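Local structure of hypothetical protein TA0175 (Thermoplasma acidophilum, 1L6R) at residues K81-N86 / V158-E163; S209-S212 / G218-F221. The protein catalyses the dephosphorylation of 2-phosphoglycolate to glycolate and phosphate with magnesium as cofactor, and less efficiently releases phosphate from inorganic pyrophosphate. The protein carries 1 engineered substitution. All blocks are in the same frame, centred on the assembly; numbering follows the deposited sequence.

Contact 1 of 2, residues K81-N86 / V158-E163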
loop_
_atom_site.group_PDB
_atom_site.type_symbol
_atom_site.label_atom_id
_atom_site.label_comp_id
_atom_site.label_asym_id
_atom_site.label_seq_id
_atom_site.Cartn_x
_atom_site.Cartn_y
_atom_site.Cartn_z
ATOM N N LYS A 81 -21.292 -4.272 -3.843
ATOM C CA LYS A 81 -20.903 -3.596 -2.618
ATOM C C LYS A 81 -19.875 -2.529 -2.962
ATOM O O LYS A 81 -18.925 -2.798 -3.696
ATOM C CB LYS A 81 -20.306 -4.602 -1.627
ATOM C CG LYS A 81 -21.306 -5.654 -1.154
ATOM C CD LYS A 81 -20.764 -6.502 -0.012
ATOM C CE LYS A 81 -19.645 -7.418 -0.466
ATOM N NZ LYS A 81 -19.110 -8.242 0.656
ATOM N N LYS A 82 -20.075 -1.306 -2.485
ATOM C CA LYS A 82 -19.077 -0.278 -2.742
ATOM C C LYS A 82 -18.463 0.045 -1.392
ATOM O O LYS A 82 -19.120 -0.044 -0.345
ATOM C CB LYS A 82 -19.665 0.970 -3.405
ATOM C CG LYS A 82 -20.433 1.887 -2.503
ATOM C CD LYS A 82 -20.923 3.082 -3.295
ATOM C CE LYS A 82 -21.414 4.170 -2.365
ATOM N NZ LYS A 82 -21.940 5.317 -3.136
ATOM N N PHE A 83 -17.192 0.414 -1.415
ATOM C CA PHE A 83 -16.462 0.672 -0.191
ATOM C C PHE A 83 -16.064 2.117 0.021
ATOM O O PHE A 83 -15.529 2.472 1.069
ATOM C CB PHE A 83 -15.248 -0.256 -0.172
ATOM C CG PHE A 83 -15.611 -1.703 -0.368
ATOM C CD1 PHE A 83 -16.216 -2.420 0.660
ATOM C CD2 PHE A 83 -15.410 -2.332 -1.592
ATOM C CE1 PHE A 83 -16.619 -3.741 0.471
ATOM C CE2 PHE A 83 -15.811 -3.658 -1.791
ATOM C CZ PHE A 83 -16.416 -4.357 -0.753
ATOM N N PHE A 84 -16.328 2.938 -0.990
ATOM C CA PHE A 84 -16.038 4.359 -0.943
ATOM C C PHE A 84 -17.155 5.081 -1.670
ATOM O O PHE A 84 -17.920 4.473 -2.417
ATOM C CB PHE A 84 -14.701 4.690 -1.624
ATOM C CG PHE A 84 -13.516 4.000 -1.010
ATOM C CD1 PHE A 84 -13.218 2.680 -1.327
ATOM C CD2 PHE A 84 -12.709 4.668 -0.098
ATOM C CE1 PHE A 84 -12.128 2.035 -0.743
ATOM C CE2 PHE A 84 -11.618 4.033 0.490
ATOM C CZ PHE A 84 -11.328 2.714 0.167
ATOM N N SER A 85 -17.233 6.386 -1.461
ATOM C CA SER A 85 -18.271 7.206 -2.078
ATOM C C SER A 85 -17.708 8.187 -3.096
ATOM O O SER A 85 -16.538 8.554 -3.031
ATOM C CB SER A 85 -19.011 7.975 -0.990
ATOM O OG SER A 85 -19.793 9.019 -1.535
ATOM N N ASN A 86 -18.556 8.623 -4.025
ATOM C CA ASN A 86 -18.145 9.568 -5.054
ATOM C C ASN A 86 -18.687 10.981 -4.835
ATOM O O ASN A 86 -18.567 11.834 -5.709
ATOM C CB ASN A 86 -18.573 9.067 -6.443
ATOM C CG ASN A 86 -20.081 8.998 -6.604
ATOM O OD1 ASN A 86 -20.821 9.115 -5.635
ATOM N ND2 ASN A 86 -20.543 8.799 -7.839
ATOM N N VAL A 158 -7.227 -6.618 -3.372
ATOM C CA VAL A 158 -6.567 -7.907 -3.151
ATOM C C VAL A 158 -6.679 -8.313 -1.685
ATOM O O VAL A 158 -6.904 -9.483 -1.378
ATOM C CB VAL A 158 -5.084 -7.857 -3.616
ATOM C CG1 VAL A 158 -4.349 -9.118 -3.191
ATOM C CG2 VAL A 158 -5.034 -7.740 -5.136
ATOM N N ASN A 159 -6.532 -7.360 -0.773
ATOM C CA ASN A 159 -6.679 -7.706 0.633
ATOM C C ASN A 159 -8.108 -8.161 0.903
ATOM O O ASN A 159 -8.335 -9.058 1.715
ATOM C CB ASN A 159 -6.326 -6.520 1.530
ATOM C CG ASN A 159 -4.841 -6.402 1.758
ATOM O OD1 ASN A 159 -4.169 -7.394 2.030
ATOM N ND2 ASN A 159 -4.321 -5.191 1.657
ATOM N N LYS A 160 -9.074 -7.549 0.222
ATOM C CA LYS A 160 -10.472 -7.930 0.402
ATOM C C LYS A 160 -10.689 -9.365 -0.088
ATOM O O LYS A 160 -11.388 -10.142 0.552
ATOM C CB LYS A 160 -11.378 -6.956 -0.351
ATOM C CG LYS A 160 -12.852 -7.273 -0.229
ATOM C CD LYS A 160 -13.683 -6.035 -0.474
ATOM C CE LYS A 160 -13.488 -5.019 0.649
ATOM N NZ LYS A 160 -13.919 -5.571 1.964
ATOM N N LEU A 161 -10.093 -9.719 -1.224
ATOM C CA LEU A 161 -10.215 -11.082 -1.744
ATOM C C LEU A 161 -9.574 -12.075 -0.768
ATOM O O LEU A 161 -10.111 -13.163 -0.524
ATOM C CB LEU A 161 -9.537 -11.179 -3.115
ATOM C CG LEU A 161 -10.265 -10.476 -4.268
ATOM C CD1 LEU A 161 -9.335 -10.349 -5.451
ATOM C CD2 LEU A 161 -11.512 -11.266 -4.654
ATOM N N LYS A 162 -8.428 -11.694 -0.212
ATOM C CA LYS A 162 -7.721 -12.543 0.743
ATOM C C LYS A 162 -8.644 -12.867 1.907
ATOM O O LYS A 162 -8.739 -14.021 2.327
ATOM C CB LYS A 162 -6.458 -11.838 1.241
ATOM C CG LYS A 162 -5.726 -12.571 2.363
ATOM C CD LYS A 162 -4.372 -11.936 2.631
ATOM C CE LYS A 162 -3.697 -12.520 3.860
ATOM N NZ LYS A 162 -4.350 -12.027 5.099
ATOM N N GLU A 163 -9.325 -11.845 2.417
ATOM C CA GLU A 163 -10.255 -12.005 3.532
ATOM C C GLU A 163 -11.452 -12.871 3.144
ATOM O O GLU A 163 -11.829 -13.790 3.869
ATOM C CB GLU A 163 -10.750 -10.632 3.995
ATOM C CG GLU A 163 -11.815 -10.678 5.081
ATOM C CD GLU A 163 -12.350 -9.303 5.429
ATOM O OE1 GLU A 163 -11.554 -8.446 5.866
ATOM O OE2 GLU A 163 -13.568 -9.078 5.262
HETATM O O HOH W 1 -16.926 -6.977 1.975
#
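Phe83 and Lys160 make the whole direct contact between the loop that follows strand 80-82 and helix 154-164, their side chains reaching for each other from opposite directions. The apolar part of the touch is a CH-pi interaction: Lys160 CE sits over one face of the Phe83 ring, 3.4 Å from its centroid and 18° off the normal, a little toward the rim. The preceding methylene meets the far end of the ring, with Lys160 CD 3.2 Å from Phe83 CZ. A long lysine suits this place because its chain runs out from the helix and then folds at chi3 (-68°) and chi4 (-61°), laying CE on the ring and carrying the ammonium toward the rim on the CE1 side. The polar part is an off-centre cation-pi contact, Lys160 NZ lying 4.2 Å from the Phe83 centroid. One water adds a thin bridge, accepting from Lys81 NZ at 2.8 Å and, weakly, from Lys160 NZ at 3.3 Å. Around this pair, Phe156 of the same helix also meets the Phe83 ring. The long Lys160 side chain thus links its helix to the residue just after the outermost strand of the mixed HAD-type sheet, at the protein surface. A serine in place of Phe83 would probably leave the Lys160 methylenes without the face they lie on and its ammonium free to swing. Lys81 NZ and Lys160 NZ stand 6.0 Å apart; their repulsion is probably eased by the ring at Lys160, a long, weak ion pair of Lys81 with Asp75, and the water oxygen they share.

Contact 2 of 2, residues S209-S212 / G218-F221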
loop_
_atom_site.group_PDB
_atom_site.type_symbol
_atom_site.label_atom_id
_atom_site.label_comp_id
_atom_site.label_asym_id
_atom_site.label_seq_id
_atom_site.Cartn_x
_atom_site.Cartn_y
_atom_site.Cartn_z
ATOM N N SER A 209 6.861 -12.734 -18.148
ATOM C CA SER A 209 6.516 -13.419 -19.387
ATOM C C SER A 209 7.275 -12.912 -20.614
ATOM O O SER A 209 7.776 -11.783 -20.645
ATOM C CB SER A 209 5.007 -13.289 -19.634
ATOM O OG SER A 209 4.626 -13.920 -20.848
ATOM N N ASP A 210 7.369 -13.770 -21.627
ATOM C CA ASP A 210 8.004 -13.415 -22.893
ATOM C C ASP A 210 6.954 -12.776 -23.801
ATOM O O ASP A 210 7.273 -12.298 -24.890
ATOM C CB ASP A 210 8.544 -14.669 -23.603
ATOM C CG ASP A 210 9.594 -15.399 -22.792
ATOM O OD1 ASP A 210 10.647 -14.791 -22.504
ATOM O OD2 ASP A 210 9.368 -16.578 -22.444
ATOM N N TYR A 211 5.706 -12.746 -23.330
ATOM C CA TYR A 211 4.586 -12.228 -24.112
ATOM C C TYR A 211 3.880 -11.045 -23.469
ATOM O O TYR A 211 4.072 -10.760 -22.294
ATOM C CB TYR A 211 3.547 -13.339 -24.304
ATOM C CG TYR A 211 4.084 -14.595 -24.956
ATOM C CD1 TYR A 211 4.165 -14.695 -26.345
ATOM C CD2 TYR A 211 4.533 -15.665 -24.188
ATOM C CE1 TYR A 211 4.686 -15.833 -26.951
ATOM C CE2 TYR A 211 5.062 -16.817 -24.789
ATOM C CZ TYR A 211 5.130 -16.885 -26.167
ATOM O OH TYR A 211 5.636 -18.013 -26.779
ATOM N N SER A 212 3.042 -10.382 -24.258
ATOM C CA SER A 212 2.238 -9.254 -23.798
ATOM C C SER A 212 0.909 -9.298 -24.549
ATOM O O SER A 212 0.659 -10.198 -25.358
ATOM C CB SER A 212 2.918 -7.920 -24.122
ATOM O OG SER A 212 4.218 -7.847 -23.579
ATOM N N GLY A 218 -1.580 -17.117 -20.586
ATOM C CA GLY A 218 -1.352 -18.539 -20.758
ATOM C C GLY A 218 0.027 -18.968 -20.292
ATOM O O GLY A 218 0.167 -19.983 -19.604
ATOM N N GLN A 219 1.061 -18.209 -20.645
ATOM C CA GLN A 219 2.406 -18.599 -20.224
ATOM C C GLN A 219 2.579 -18.509 -18.712
ATOM O O GLN A 219 3.249 -19.344 -18.108
ATOM C CB GLN A 219 3.472 -17.755 -20.915
ATOM C CG GLN A 219 4.877 -18.300 -20.638
ATOM C CD GLN A 219 5.979 -17.419 -21.166
ATOM O OE1 GLN A 219 5.968 -16.207 -20.965
ATOM N NE2 GLN A 219 6.961 -18.026 -21.826
ATOM N N ILE A 220 1.984 -17.485 -18.104
ATOM C CA ILE A 220 2.057 -17.310 -16.660
ATOM C C ILE A 220 1.371 -18.479 -15.959
ATOM O O ILE A 220 1.935 -19.067 -15.043
ATOM C CB ILE A 220 1.392 -15.973 -16.226
ATOM C CG1 ILE A 220 2.273 -14.798 -16.651
ATOM C CG2 ILE A 220 1.156 -15.958 -14.724
ATOM C CD1 ILE A 220 1.564 -13.455 -16.539
ATOM N N PHE A 221 0.160 -18.815 -16.395
ATOM C CA PHE A 221 -0.571 -19.919 -15.780
ATOM C C PHE A 221 0.200 -21.233 -15.931
ATOM O O PHE A 221 0.283 -22.018 -14.982
ATOM C CB PHE A 221 -1.972 -20.051 -16.400
ATOM C CG PHE A 221 -2.951 -18.979 -15.958
ATOM C CD1 PHE A 221 -2.675 -18.142 -14.876
ATOM C CD2 PHE A 221 -4.177 -18.842 -16.609
ATOM C CE1 PHE A 221 -3.604 -17.180 -14.446
ATOM C CE2 PHE A 221 -5.120 -17.884 -16.188
ATOM C CZ PHE A 221 -4.833 -17.057 -15.108
#
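Gln219 reaches from helix 215-223 to the loop 209-212 and grips it with both ends of its amide. With CG anti to the backbone N (chi1 -171°) and the chain extended beyond it, the amide is carried straight out to the turn. Its oxygen, Gln219 OE1, accepts two bonds: one from Ser209 OG at 2.7 Å, the donor tilted 20° from the carbonyl plane, and one from the backbone Asp210 N at 2.9 Å, in that plane on a lone pair. A serine suits position 209 because one hydroxyl can donate to Gln219 OE1 while accepting from Tyr211 N at 3.0 Å, which closes an ST turn just after strand 207-208, the edge strand of the HAD sheet. The hydroxyl stands anti to the backbone N (chi1 179°), between the turn it closes and the glutamine it feeds. At the other end of the amide, Gln219 NE2 donates to Asp210 OD2 at 2.9 Å, on the carboxylate's anti side, the two planes steeply inclined. Two donors facing OE1 and a carboxylate facing NE2 fix the amide's flip; glutamine suits, offering both acceptor and donor. The Tyr211 ring comes with its edge to the amide, CD2 lying 3.6 Å from Gln219 OE1. Deeper in, Ile220 CG1 packs on Ser209 CB, while its side chain also touches Phe207, Leu173 and Ile175.

In the fold
The two contacts lie on opposite sides of the chain's centre, their own centres 28 Å apart and their nearest atoms about 13 Å apart without touching. They attend to the two margins of one mixed sheet: contact 1 at strand 80-82, contact 2 just beyond strand 207-208. Strands 7-11 and 172-175 run between these margins, and the metal site with the nucleophile Asp11 and with Asp177 belongs to this middle region. Contact 2 comes near it through Ile220, whose side chain is about 9 Å from that of Asp177 and about 11 Å from a calcium ion. In contact 1 the Lys160 side chain is about 10 Å from that of Lys154, which probably binds substrate, as in relatives.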